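Local coordinates for cell division protein FtsX (Streptococcus pneumoniae, PDB 6HE6), which forms the membrane subunit of the ABC-transporter-like FtsEX complex of cell division and interacts through its large extracellular loop with the peptidoglycan hydrolase PcsB, at residues Y15-V20 against K108-S113; N23-E28 against N37-V42; M49-S54 against K100-D105; V55-K60 against L85-I90. One frame throughout, in Å; residues are numbered along the deposited sequence. Where two conformers were deposited one is given.

Contact 1: Y15-V20 against K108-S113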
loop_
_atom_site.group_PDB
_atom_site.type_symbol
_atom_site.label_atom_id
_atom_site.label_comp_id
_atom_site.label_asym_id
_atom_site.label_seq_id
_atom_site.Cartn_x
_atom_site.Cartn_y
_atom_site.Cartn_z
ATOM N N TYR A 15 -5.176 -0.828 0.472
ATOM C CA TYR A 15 -5.011 0.480 1.101
ATOM C C TYR A 15 -4.946 0.345 2.612
ATOM O O TYR A 15 -5.717 -0.407 3.207
ATOM C CB TYR A 15 -6.155 1.420 0.707
ATOM C CG TYR A 15 -6.148 1.711 -0.759
ATOM C CD1 TYR A 15 -5.283 2.650 -1.287
ATOM C CD2 TYR A 15 -6.970 1.020 -1.625
ATOM C CE1 TYR A 15 -5.246 2.906 -2.639
ATOM C CE2 TYR A 15 -6.944 1.273 -2.976
ATOM C CZ TYR A 15 -6.072 2.215 -3.477
ATOM O OH TYR A 15 -6.047 2.472 -4.822
ATOM N N ILE A 16 -4.018 1.076 3.228
ATOM C CA ILE A 16 -3.718 0.946 4.650
ATOM C C ILE A 16 -4.459 2.047 5.391
ATOM O O ILE A 16 -4.550 3.178 4.891
ATOM C CB ILE A 16 -2.200 1.032 4.917
ATOM C CG1 ILE A 16 -1.450 -0.056 4.161
ATOM C CG2 ILE A 16 -1.895 0.893 6.414
ATOM C CD1 ILE A 16 -0.011 0.309 3.880
ATOM N N ARG A 17 -4.998 1.721 6.578
ATOM C CA ARG A 17 -5.657 2.721 7.415
ATOM C C ARG A 17 -4.725 3.900 7.667
ATOM O O ARG A 17 -3.522 3.727 7.874
ATOM C CB ARG A 17 -6.092 2.119 8.761
ATOM C CG ARG A 17 -7.288 1.168 8.693
ATOM C CD ARG A 17 -8.052 1.170 9.998
ATOM N NE ARG A 17 -8.485 2.521 10.328
ATOM C CZ ARG A 17 -8.617 2.986 11.565
ATOM N NH1 ARG A 17 -8.346 2.205 12.602
ATOM N NH2 ARG A 17 -9.011 4.236 11.768
ATOM N N LYS A 18 -5.300 5.104 7.675
ATOM C CA LYS A 18 -4.504 6.327 7.709
ATOM C C LYS A 18 -3.693 6.477 8.992
ATOM O O LYS A 18 -2.752 7.273 9.026
ATOM C CB LYS A 18 -5.418 7.540 7.518
ATOM C CG LYS A 18 -5.360 8.139 6.119
ATOM C CD LYS A 18 -6.140 9.443 6.030
ATOM C CE LYS A 18 -5.848 10.171 4.720
ATOM N NZ LYS A 18 -4.382 10.241 4.406
ATOM N N ASP A 19 -4.019 5.728 10.040
ATOM C CA ASP A 19 -3.325 5.826 11.317
ATOM C C ASP A 19 -2.366 4.672 11.559
ATOM O O ASP A 19 -1.863 4.525 12.681
ATOM C CB ASP A 19 -4.342 5.883 12.449
ATOM C CG ASP A 19 -5.281 4.698 12.425
ATOM O OD1 ASP A 19 -6.282 4.754 11.675
ATOM O OD2 ASP A 19 -5.006 3.706 13.135
ATOM N N VAL A 20 -2.131 3.832 10.550
ATOM C CA VAL A 20 -1.205 2.707 10.631
ATOM C C VAL A 20 -0.029 3.013 9.714
ATOM O O VAL A 20 -0.217 3.362 8.539
ATOM C CB VAL A 20 -1.885 1.380 10.234
ATOM C CG1 VAL A 20 -0.867 0.317 9.886
ATOM C CG2 VAL A 20 -2.820 0.887 11.343
ATOM N N LYS A 108 -9.833 -8.515 5.427
ATOM C CA LYS A 108 -9.944 -9.036 6.785
ATOM C C LYS A 108 -8.692 -8.814 7.627
ATOM O O LYS A 108 -8.707 -9.118 8.820
ATOM C CB LYS A 108 -10.288 -10.527 6.737
ATOM C CG LYS A 108 -11.724 -10.770 6.300
ATOM C CD LYS A 108 -12.238 -12.117 6.751
ATOM C CE LYS A 108 -11.981 -13.165 5.691
ATOM N NZ LYS A 108 -13.168 -14.039 5.494
ATOM N N ILE A 109 -7.614 -8.292 7.049
ATOM C CA ILE A 109 -6.410 -7.996 7.815
ATOM C C ILE A 109 -6.625 -6.704 8.590
ATOM O O ILE A 109 -7.092 -5.704 8.032
ATOM C CB ILE A 109 -5.193 -7.875 6.885
ATOM C CG1 ILE A 109 -4.968 -9.183 6.113
ATOM C CG2 ILE A 109 -3.965 -7.471 7.697
ATOM C CD1 ILE A 109 -3.882 -9.106 5.056
ATOM N N GLU A 110 -6.302 -6.707 9.879
ATOM C CA GLU A 110 -6.490 -5.478 10.632
ATOM C C GLU A 110 -5.392 -4.491 10.272
ATOM O O GLU A 110 -4.207 -4.840 10.218
ATOM C CB GLU A 110 -6.525 -5.736 12.135
ATOM C CG GLU A 110 -7.233 -4.613 12.930
ATOM C CD GLU A 110 -8.350 -3.895 12.147
ATOM O OE1 GLU A 110 -9.291 -4.556 11.653
ATOM O OE2 GLU A 110 -8.292 -2.653 12.044
ATOM N N GLY A 111 -5.802 -3.258 10.022
ATOM C CA GLY A 111 -4.984 -2.231 9.430
ATOM C C GLY A 111 -5.346 -1.921 7.993
ATOM O O GLY A 111 -5.059 -0.814 7.523
ATOM N N VAL A 112 -5.978 -2.860 7.288
ATOM C CA VAL A 112 -6.394 -2.639 5.904
ATOM C C VAL A 112 -7.653 -1.775 5.902
ATOM O O VAL A 112 -8.658 -2.127 6.529
ATOM C CB VAL A 112 -6.648 -3.971 5.181
ATOM C CG1 VAL A 112 -7.426 -3.740 3.885
ATOM C CG2 VAL A 112 -5.345 -4.692 4.905
ATOM N N SER A 113 -7.606 -0.639 5.201
ATOM C CA SER A 113 -8.773 0.235 5.103
ATOM C C SER A 113 -9.703 -0.206 3.986
ATOM O O SER A 113 -10.916 -0.302 4.181
ATOM C CB SER A 113 -8.347 1.684 4.873
ATOM O OG SER A 113 -9.431 2.435 4.351
#
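I16 and V112 face each other as an antiparallel non-hydrogen-bonded pair, flanked by two backbone bonds that join the end of one strand to the start of the other. On one flank S113 N donates to Y15 O at 2.8 Å; on the other R17 N donates to G111 O at 2.7 Å, in a nearly straight bond of 173° at the hydrogen. V112 CA lies 3.6 Å from Y15 O, in a CA-H...O contact. Each chain turns beside this pairing: R17 to V20 form a type I turn, and I109 to V112 a type II turn whose third residue is G111. G111 takes a phi of 107°, at which its lack of CB avoids a clash with the carbonyl oxygen of E110. Side chains add a modest layer round this backbone bridge. The first torsion of R17 (chi1 -73°) sets CG beside its own N, so the aliphatic stem bends over the oxygen that this N grips, with R17 CG 3.2 Å from G111 O. S113 CB lies against the same stem, 4.0 Å from R17 CG. Farther out, R17 NH2 stands 2.8 Å from D19 OD1; the oxygen lies well off the guanidinium plane, so this salt bridge rests on charge rather than on an N-H aimed at it. V20 CG2 lies loosely against G111 CA, 4.3 Å away. Strand 112-116 is an outer strand of the four-stranded sheet and strand 11-16 its inner neighbour. Beyond the latter, I16 makes a backbone hydrogen bond with D87, just before strand 88-93, and packs on Y89 within it, while V112 leans on V42 of helix 41-47.

Contact 2: N23-E28 against N37-V42; sequences NSQTIE and NDYHKV
A chi1 of 172° at Y39 points its ring away from its own N and across to N23, S24 and Q25, and Q25 lays its CG methylene over one face of the ring. The resulting CH-pi contact puts Q25 CG 4.0 Å from the centroid of the Y39 ring and 28° from the ring normal. Both side chains then run side by side in the same direction, the amide turned 51° from the ring plane. S24 O comes within 3.3 Å of Y39 CD1, and N23 O approaches the ring edge, 3.8 Å from Y39 CE1. Y39 and H40 are the central residues of a type II turn, D38 to K41, and H40, with a positive phi, is also the N-cap of helix 41-47; the turn thus leads the chain from the β-hairpin of strands 26-29 and 32-35 into that helix. Within the turn, the two aromatic rings lie face against face over part of their area, with Y39 CZ 3.1 Å above the centre of the H40 ring. N23 ND2 reaches the edge of that imidazole, 4.3 Å from H40 CE1. Beside these rings, N36 ND2 bonds to S24 O, and Y43 stacks with H40.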
loop_
_atom_site.group_PDB
_atom_site.type_symbol
_atom_site.label_atom_id
_atom_site.label_comp_id
_atom_site.label_asym_id
_atom_site.label_seq_id
_atom_site.Cartn_x
_atom_site.Cartn_y
_atom_site.Cartn_z
ATOM N N ASN A 23 4.899 0.580 6.924
ATOM C CA ASN A 23 6.187 0.610 6.247
ATOM C C ASN A 23 7.251 1.342 7.050
ATOM O O ASN A 23 8.393 1.464 6.592
ATOM C CB ASN A 23 6.025 1.267 4.870
ATOM C CG ASN A 23 7.321 1.340 4.096
ATOM O OD1 ASN A 23 7.847 2.423 3.850
ATOM N ND2 ASN A 23 7.845 0.190 3.718
ATOM N N SER A 24 6.906 1.839 8.227
ATOM C CA SER A 24 7.823 2.604 9.052
ATOM C C SER A 24 8.439 1.690 10.092
ATOM O O SER A 24 7.724 1.136 10.928
ATOM C CB SER A 24 7.106 3.771 9.728
ATOM O OG SER A 24 6.561 4.633 8.751
ATOM N N GLN A 25 9.771 1.567 10.053
ATOM C CA GLN A 25 10.486 0.711 10.994
ATOM C C GLN A 25 10.563 1.324 12.379
ATOM O O GLN A 25 10.536 0.593 13.370
ATOM C CB GLN A 25 11.904 0.425 10.490
ATOM C CG GLN A 25 11.980 -0.114 9.077
ATOM C CD GLN A 25 13.404 -0.157 8.555
ATOM O OE1 GLN A 25 14.035 0.878 8.355
ATOM N NE2 GLN A 25 13.912 -1.358 8.332
ATOM N N THR A 26 10.679 2.646 12.471
ATOM C CA THR A 26 10.756 3.328 13.749
ATOM C C THR A 26 9.731 4.456 13.804
ATOM O O THR A 26 9.288 4.982 12.777
ATOM C CB THR A 26 12.153 3.901 13.988
ATOM O OG1 THR A 26 12.578 4.590 12.810
ATOM C CG2 THR A 26 13.145 2.779 14.274
ATOM N N ILE A 27 9.364 4.819 15.033
ATOM C CA ILE A 27 8.455 5.923 15.322
ATOM C C ILE A 27 9.025 6.711 16.499
ATOM O O ILE A 27 9.998 6.301 17.130
ATOM C CB ILE A 27 7.040 5.424 15.646
ATOM C CG1 ILE A 27 7.095 4.435 16.813
ATOM C CG2 ILE A 27 6.371 4.810 14.402
ATOM C CD1 ILE A 27 5.762 3.823 17.132
ATOM N N GLU A 28 8.418 7.864 16.788
ATOM C CA GLU A 28 8.868 8.720 17.885
ATOM C C GLU A 28 8.076 8.409 19.151
ATOM O O GLU A 28 6.842 8.409 19.130
ATOM C CB GLU A 28 8.701 10.199 17.542
ATOM C CG GLU A 28 9.165 11.129 18.664
ATOM C CD GLU A 28 8.024 11.733 19.472
ATOM O OE1 GLU A 28 7.123 12.380 18.877
ATOM O OE2 GLU A 28 8.033 11.565 20.716
ATOM N N ASN A 37 6.355 -1.374 16.760
ATOM C CA ASN A 37 5.880 -2.744 16.925
ATOM C C ASN A 37 4.903 -3.172 15.837
ATOM O O ASN A 37 4.727 -4.375 15.621
ATOM C CB ASN A 37 5.208 -2.911 18.286
ATOM C CG ASN A 37 6.187 -2.836 19.422
ATOM O OD1 ASN A 37 7.380 -3.063 19.236
ATOM N ND2 ASN A 37 5.692 -2.520 20.613
ATOM N N ASP A 38 4.246 -2.233 15.166
ATOM C CA ASP A 38 3.289 -2.584 14.129
ATOM C C ASP A 38 3.924 -2.665 12.747
ATOM O O ASP A 38 3.200 -2.762 11.754
ATOM C CB ASP A 38 2.127 -1.593 14.123
ATOM C CG ASP A 38 1.271 -1.699 15.371
ATOM O OD1 ASP A 38 1.412 -2.706 16.101
ATOM O OD2 ASP A 38 0.449 -0.790 15.614
ATOM N N TYR A 39 5.253 -2.662 12.675
ATOM C CA TYR A 39 5.955 -2.660 11.403
ATOM C C TYR A 39 5.672 -3.945 10.644
ATOM O O TYR A 39 5.840 -5.049 11.182
ATOM C CB TYR A 39 7.457 -2.498 11.635
ATOM C CG TYR A 39 8.306 -2.661 10.400
ATOM C CD1 TYR A 39 8.222 -1.757 9.358
ATOM C CD2 TYR A 39 9.179 -3.735 10.269
ATOM C CE1 TYR A 39 8.999 -1.907 8.225
ATOM C CE2 TYR A 39 9.949 -3.894 9.147
ATOM C CZ TYR A 39 9.862 -2.975 8.130
ATOM O OH TYR A 39 10.621 -3.113 6.999
ATOM N N HIS A 40 5.223 -3.803 9.400
ATOM C CA HIS A 40 5.065 -4.928 8.473
ATOM C C HIS A 40 3.992 -5.914 8.904
ATOM O O HIS A 40 3.911 -7.026 8.355
ATOM C CB HIS A 40 6.400 -5.655 8.256
ATOM C CG HIS A 40 7.235 -5.059 7.167
ATOM N ND1 HIS A 40 6.822 -3.972 6.429
ATOM C CD2 HIS A 40 8.442 -5.412 6.673
ATOM C CE1 HIS A 40 7.741 -3.676 5.530
ATOM N NE2 HIS A 40 8.739 -4.530 5.662
ATOM N N LYS A 41 3.136 -5.530 9.855
ATOM C CA LYS A 41 2.003 -6.377 10.231
ATOM C C LYS A 41 1.139 -6.712 9.022
ATOM O O LYS A 41 0.720 -7.861 8.833
ATOM C CB LYS A 41 1.157 -5.668 11.291
ATOM C CG LYS A 41 1.183 -6.298 12.674
ATOM C CD LYS A 41 2.592 -6.487 13.189
ATOM C CE LYS A 41 2.600 -7.268 14.504
ATOM N NZ LYS A 41 1.562 -6.796 15.467
ATOM N N VAL A 42 0.837 -5.705 8.202
ATOM C CA VAL A 42 0.007 -5.939 7.024
ATOM C C VAL A 42 0.817 -6.595 5.920
ATOM O O VAL A 42 0.342 -7.539 5.267
ATOM C CB VAL A 42 -0.627 -4.626 6.548
ATOM C CG1 VAL A 42 -1.406 -4.862 5.266
ATOM C CG2 VAL A 42 -1.506 -4.049 7.653
#

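Contact 3: M49-S54 against K100-D105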
loop_
_atom_site.group_PDB
_atom_site.type_symbol
_atom_site.label_atom_id
_atom_site.label_comp_id
_atom_site.label_asym_id
_atom_site.label_seq_id
_atom_site.Cartn_x
_atom_site.Cartn_y
_atom_site.Cartn_z
ATOM N N MET A 49 0.282 -15.209 2.091
ATOM C CA MET A 49 -0.719 -15.868 1.266
ATOM C C MET A 49 -0.058 -16.653 0.142
ATOM O O MET A 49 0.754 -16.113 -0.613
ATOM C CB MET A 49 -1.687 -14.845 0.686
ATOM C CG MET A 49 -2.408 -14.008 1.714
ATOM S SD MET A 49 -3.569 -12.920 0.867
ATOM C CE MET A 49 -4.259 -12.010 2.268
ATOM N N SER A 50 -0.428 -17.931 0.019
ATOM C CA SER A 50 0.236 -18.801 -0.945
ATOM C C SER A 50 0.024 -18.351 -2.384
ATOM O O SER A 50 0.862 -18.647 -3.243
ATOM C CB SER A 50 -0.252 -20.246 -0.779
ATOM O OG SER A 50 -1.632 -20.270 -0.486
ATOM N N THR A 51 -1.059 -17.641 -2.673
ATOM C CA THR A 51 -1.342 -17.223 -4.038
ATOM C C THR A 51 -0.788 -15.842 -4.402
ATOM O O THR A 51 -1.063 -15.368 -5.508
ATOM C CB THR A 51 -2.843 -17.233 -4.283
ATOM O OG1 THR A 51 -3.479 -16.451 -3.275
ATOM C CG2 THR A 51 -3.385 -18.665 -4.212
ATOM N N VAL A 52 0.000 -15.183 -3.530
ATOM C CA VAL A 52 0.599 -13.892 -3.876
ATOM C C VAL A 52 2.072 -14.057 -4.238
ATOM O O VAL A 52 2.819 -14.794 -3.580
ATOM C CB VAL A 52 0.431 -12.860 -2.746
ATOM C CG1 VAL A 52 -1.002 -12.805 -2.283
ATOM C CG2 VAL A 52 1.326 -13.201 -1.603
ATOM N N LYS A 53 2.505 -13.345 -5.279
ATOM C CA LYS A 53 3.893 -13.434 -5.721
ATOM C C LYS A 53 4.765 -12.295 -5.204
ATOM O O LYS A 53 5.950 -12.507 -4.921
ATOM C CB LYS A 53 3.976 -13.480 -7.253
ATOM C CG LYS A 53 5.437 -13.491 -7.772
ATOM C CD LYS A 53 5.575 -13.560 -9.295
ATOM C CE LYS A 53 6.549 -14.682 -9.684
ATOM N NZ LYS A 53 6.464 -15.094 -11.121
ATOM N N SER A 54 4.228 -11.085 -5.089
ATOM C CA SER A 54 5.019 -9.964 -4.599
ATOM C C SER A 54 4.090 -8.926 -3.979
ATOM O O SER A 54 2.925 -8.804 -4.367
ATOM C CB SER A 54 5.843 -9.339 -5.729
ATOM O OG SER A 54 4.986 -8.723 -6.673
ATOM N N LYS A 100 -9.693 -12.639 -6.726
ATOM C CA LYS A 100 -10.875 -12.398 -5.904
ATOM C C LYS A 100 -10.698 -12.969 -4.505
ATOM O O LYS A 100 -11.127 -12.359 -3.519
ATOM C CB LYS A 100 -12.137 -12.953 -6.582
ATOM C CG LYS A 100 -13.233 -11.888 -6.710
ATOM C CD LYS A 100 -14.324 -12.214 -7.731
ATOM C CE LYS A 100 -14.167 -11.381 -9.014
ATOM N NZ LYS A 100 -15.296 -11.583 -9.983
ATOM N N THR A 101 -10.035 -14.122 -4.393
ATOM C CA THR A 101 -9.766 -14.676 -3.073
ATOM C C THR A 101 -8.803 -13.790 -2.289
ATOM O O THR A 101 -9.016 -13.530 -1.098
ATOM C CB THR A 101 -9.207 -16.092 -3.200
ATOM O OG1 THR A 101 -10.131 -16.908 -3.929
ATOM C CG2 THR A 101 -8.987 -16.704 -1.817
ATOM N N ILE A 102 -7.739 -13.312 -2.948
ATOM C CA ILE A 102 -6.738 -12.475 -2.282
ATOM C C ILE A 102 -7.383 -11.203 -1.743
ATOM O O ILE A 102 -7.176 -10.810 -0.587
ATOM C CB ILE A 102 -5.581 -12.153 -3.249
ATOM C CG1 ILE A 102 -4.643 -13.347 -3.387
ATOM C CG2 ILE A 102 -4.788 -10.947 -2.773
ATOM C CD1 ILE A 102 -3.792 -13.289 -4.647
ATOM N N ALA A 103 -8.190 -10.545 -2.573
ATOM C CA ALA A 103 -8.815 -9.300 -2.157
ATOM C C ALA A 103 -9.756 -9.505 -0.979
ATOM O O ALA A 103 -9.892 -8.616 -0.129
ATOM C CB ALA A 103 -9.552 -8.690 -3.346
ATOM N N GLU A 104 -10.416 -10.664 -0.904
ATOM C CA GLU A 104 -11.351 -10.906 0.191
ATOM C C GLU A 104 -10.612 -11.144 1.498
ATOM O O GLU A 104 -10.947 -10.553 2.530
ATOM C CB GLU A 104 -12.250 -12.090 -0.143
ATOM C CG GLU A 104 -13.595 -11.663 -0.697
ATOM C CD GLU A 104 -14.209 -12.710 -1.598
ATOM O OE1 GLU A 104 -14.812 -12.331 -2.628
ATOM O OE2 GLU A 104 -14.092 -13.912 -1.269
ATOM N N ASP A 105 -9.588 -11.994 1.473
ATOM C CA ASP A 105 -8.783 -12.189 2.669
ATOM C C ASP A 105 -8.089 -10.892 3.080
ATOM O O ASP A 105 -7.887 -10.634 4.276
ATOM C CB ASP A 105 -7.776 -13.314 2.421
ATOM C CG ASP A 105 -8.460 -14.645 2.111
ATOM O OD1 ASP A 105 -9.703 -14.698 2.217
ATOM O OD2 ASP A 105 -7.770 -15.618 1.721
#
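I102 meets T51 and V52 through its longer branch. I102 CG1 lies 3.3 Å from T51 OG1, the two side chains passing each other in opposite directions, and I102 CD1 sits 3.7 Å from V52 CG1. That terminal methyl also comes 3.5 Å from T51 O, which brings it against the backbone of the turn. The short branch of I102 meets a different partner: CG2 is 4.3 Å from M49 SD. The thioether chain of M49 is extended beyond CG (chi2 -177°, chi3 -179°) and reaches one helical turn farther, where its CE ends 3.8 Å from D105 CB. M49 therefore crosses over the helix surface between I102 and D105, touching the aspartate at its methylene. The contact is one of van der Waals packing, since the polar groups here meet mainly carbon.

The three residues come from one type I turn, M49 to V52, closed by V52 N donating to M49 O at 3.2 Å, which sets M49 and T51 toward the helix with V52 beside them. Beyond V52 the strand carries a classic β-bulge, where K53 and S54 both face E92. I109, just after the helix, packs on M49. Strand 88-93 lies beside strand 52-58, and from it V91 touches V52 and A93 touches I102, so helix 99-107 packs where strand 52-58 begins and strand 88-93 ends.

Contact 4: V55-K60 against L85-I90; sequences VTFSSK and LYDAYI
F57 can be followed outward from CB, which rests 3.8 Å from Y89 CE1. Its chi1 of -168° turns the ring along the neighbouring strand: CD1 stands over the Y89 face, 3.7 Å from Y89 CE1, in an edge-to-face pair with planes at 60°. Next, F57 CE1 meets D87 CB at 3.7 Å, and at the tip F57 CZ has D87 OD2 in the ring plane at 3.5 Å. The other oxygen of this carboxylate, D87 OD1, accepts K60 N at 2.8 Å. D87 thereby holds the start of helix 60-70 beside its N-cap S59, whose OG takes E62 N, and the helix end probably favours the negative charge. V55 CG2 also meets the Y89 ring obliquely, 3.4 Å from Y89 CD1. Backbone bonds pair T56 with I90 and S58 with A88, both antiparallel hydrogen-bonded pairs, and a water links T56 OG1 to I90 O. L85 packs on Y64, a residue of the dodecane-trimethylamine pocket. Strand 52-58 is an outer strand of the sheet; across strand 88-93 comes strand 11-16, whose I16 touches both rings, and helix 41-47 covers Y89 through Y43 and L46.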
loop_
_atom_site.group_PDB
_atom_site.type_symbol
_atom_site.label_atom_id
_atom_site.label_comp_id
_atom_site.label_asym_id
_atom_site.label_seq_id
_atom_site.Cartn_x
_atom_site.Cartn_y
_atom_site.Cartn_z
ATOM N N VAL A 55 4.615 -8.183 -3.003
ATOM C CA VAL A 55 3.867 -7.112 -2.362
ATOM C C VAL A 55 4.820 -5.939 -2.170
ATOM O O VAL A 55 5.848 -6.063 -1.492
ATOM C CB VAL A 55 3.246 -7.552 -1.032
ATOM C CG1 VAL A 55 4.250 -8.238 -0.244
ATOM C CG2 VAL A 55 2.744 -6.363 -0.225
ATOM N N THR A 56 4.496 -4.817 -2.793
ATOM C CA THR A 56 5.384 -3.671 -2.915
ATOM C C THR A 56 4.709 -2.441 -2.328
ATOM O O THR A 56 3.602 -2.088 -2.741
ATOM C CB THR A 56 5.717 -3.433 -4.392
ATOM O OG1 THR A 56 6.272 -4.633 -4.954
ATOM C CG2 THR A 56 6.697 -2.307 -4.534
ATOM N N PHE A 57 5.368 -1.792 -1.363
ATOM C CA PHE A 57 4.824 -0.573 -0.783
ATOM C C PHE A 57 4.748 0.559 -1.808
ATOM O O PHE A 57 5.705 0.819 -2.542
ATOM C CB PHE A 57 5.679 -0.110 0.412
ATOM C CG PHE A 57 5.028 0.981 1.243
ATOM C CD1 PHE A 57 3.788 0.781 1.828
ATOM C CD2 PHE A 57 5.657 2.202 1.435
ATOM C CE1 PHE A 57 3.191 1.785 2.592
ATOM C CE2 PHE A 57 5.075 3.186 2.190
ATOM C CZ PHE A 57 3.836 2.983 2.767
ATOM N N SER A 58 3.613 1.271 -1.816
ATOM C CA SER A 58 3.417 2.484 -2.622
ATOM C C SER A 58 2.879 3.576 -1.701
ATOM O O SER A 58 1.696 3.577 -1.346
ATOM C CB SER A 58 2.462 2.242 -3.797
ATOM O OG SER A 58 1.986 3.460 -4.369
ATOM N N SER A 59 3.737 4.507 -1.315
ATOM C CA SER A 59 3.319 5.543 -0.383
ATOM C C SER A 59 2.314 6.516 -1.012
ATOM O O SER A 59 2.240 6.692 -2.239
ATOM C CB SER A 59 4.518 6.348 0.073
ATOM O OG SER A 59 4.802 7.278 -0.943
ATOM N N LYS A 60 1.591 7.219 -0.143
ATOM C CA LYS A 60 0.675 8.250 -0.620
ATOM C C LYS A 60 1.420 9.379 -1.336
ATOM O O LYS A 60 0.927 9.925 -2.332
ATOM C CB LYS A 60 -0.161 8.798 0.541
ATOM C CG LYS A 60 0.622 9.395 1.712
ATOM C CD LYS A 60 -0.344 9.805 2.855
ATOM C CE LYS A 60 0.208 9.430 4.232
ATOM N NZ LYS A 60 1.449 10.198 4.599
ATOM N N LEU A 85 -4.486 11.004 0.317
ATOM C CA LEU A 85 -4.445 9.658 -0.239
ATOM C C LEU A 85 -3.975 8.655 0.816
ATOM O O LEU A 85 -3.499 9.019 1.892
ATOM C CB LEU A 85 -3.542 9.614 -1.471
ATOM C CG LEU A 85 -3.850 10.627 -2.582
ATOM C CD1 LEU A 85 -2.855 10.511 -3.743
ATOM C CD2 LEU A 85 -5.297 10.459 -3.080
ATOM N N TYR A 86 -4.116 7.374 0.493
ATOM C CA TYR A 86 -3.805 6.280 1.407
ATOM C C TYR A 86 -2.552 5.563 0.935
ATOM O O TYR A 86 -2.445 5.227 -0.250
ATOM C CB TYR A 86 -4.961 5.281 1.475
ATOM C CG TYR A 86 -6.143 5.717 2.298
ATOM C CD1 TYR A 86 -6.802 6.912 2.031
ATOM C CD2 TYR A 86 -6.614 4.924 3.339
ATOM C CE1 TYR A 86 -7.887 7.315 2.784
ATOM C CE2 TYR A 86 -7.698 5.320 4.097
ATOM C CZ TYR A 86 -8.329 6.515 3.813
ATOM O OH TYR A 86 -9.406 6.915 4.562
ATOM N N ASP A 87 -1.605 5.326 1.855
ATOM C CA ASP A 87 -0.551 4.342 1.622
ATOM C C ASP A 87 -1.165 3.023 1.179
ATOM O O ASP A 87 -2.276 2.664 1.587
ATOM C CB ASP A 87 0.276 4.101 2.890
ATOM C CG ASP A 87 1.134 5.289 3.276
ATOM O OD1 ASP A 87 1.279 6.228 2.457
ATOM O OD2 ASP A 87 1.678 5.266 4.399
ATOM N N ALA A 88 -0.431 2.278 0.358
ATOM C CA ALA A 88 -1.000 1.090 -0.251
ATOM C C ALA A 88 0.088 0.054 -0.473
ATOM O O ALA A 88 1.269 0.384 -0.599
ATOM C CB ALA A 88 -1.695 1.425 -1.582
ATOM N N TYR A 89 -0.325 -1.213 -0.527
ATOM C CA TYR A 89 0.529 -2.276 -1.038
ATOM C C TYR A 89 0.000 -2.703 -2.402
ATOM O O TYR A 89 -1.212 -2.860 -2.592
ATOM C CB TYR A 89 0.578 -3.484 -0.078
ATOM C CG TYR A 89 1.495 -3.254 1.109
ATOM C CD1 TYR A 89 2.874 -3.163 0.940
ATOM C CD2 TYR A 89 0.983 -3.110 2.387
ATOM C CE1 TYR A 89 3.715 -2.958 2.022
ATOM C CE2 TYR A 89 1.815 -2.893 3.474
ATOM C CZ TYR A 89 3.177 -2.808 3.277
ATOM O OH TYR A 89 4.005 -2.569 4.337
ATOM N N ILE A 90 0.907 -2.881 -3.348
ATOM C CA ILE A 90 0.563 -3.356 -4.683
ATOM C C ILE A 90 0.885 -4.841 -4.689
ATOM O O ILE A 90 2.054 -5.230 -4.618
ATOM C CB ILE A 90 1.323 -2.596 -5.780
ATOM C CG1 ILE A 90 1.280 -1.084 -5.565
ATOM C CG2 ILE A 90 0.779 -2.971 -7.158
ATOM C CD1 ILE A 90 -0.081 -0.428 -5.808
HETATM O O HOH W 1 4.124 -6.070 -6.234
#

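Contacts 1, 3 and 4 all reach one antiparallel sheet, ordered 52-58, 88-93, 11-16, 112-116, which with helices 41-47 and 99-107 has the topology of a ferredoxin-like α/β sandwich. Contact 1 joins the first and last strands, so the other three contacts lie between its segments in sequence; contact 4 likewise falls within the span of contact 3, and contact 2 precedes both. Contact 4 lies near the centre of the chain, about 11 Å from contact 1 and 16 Å from contact 3, between centres. Contact 2 brings together the chain just before and just after the hairpin 26-29/32-35, and N23 touches F57 of contact 4. The bound dodecane-trimethylamine, a cationic detergent-like amphiphile, sits by contact 4, where helix 60-70 departs from this core.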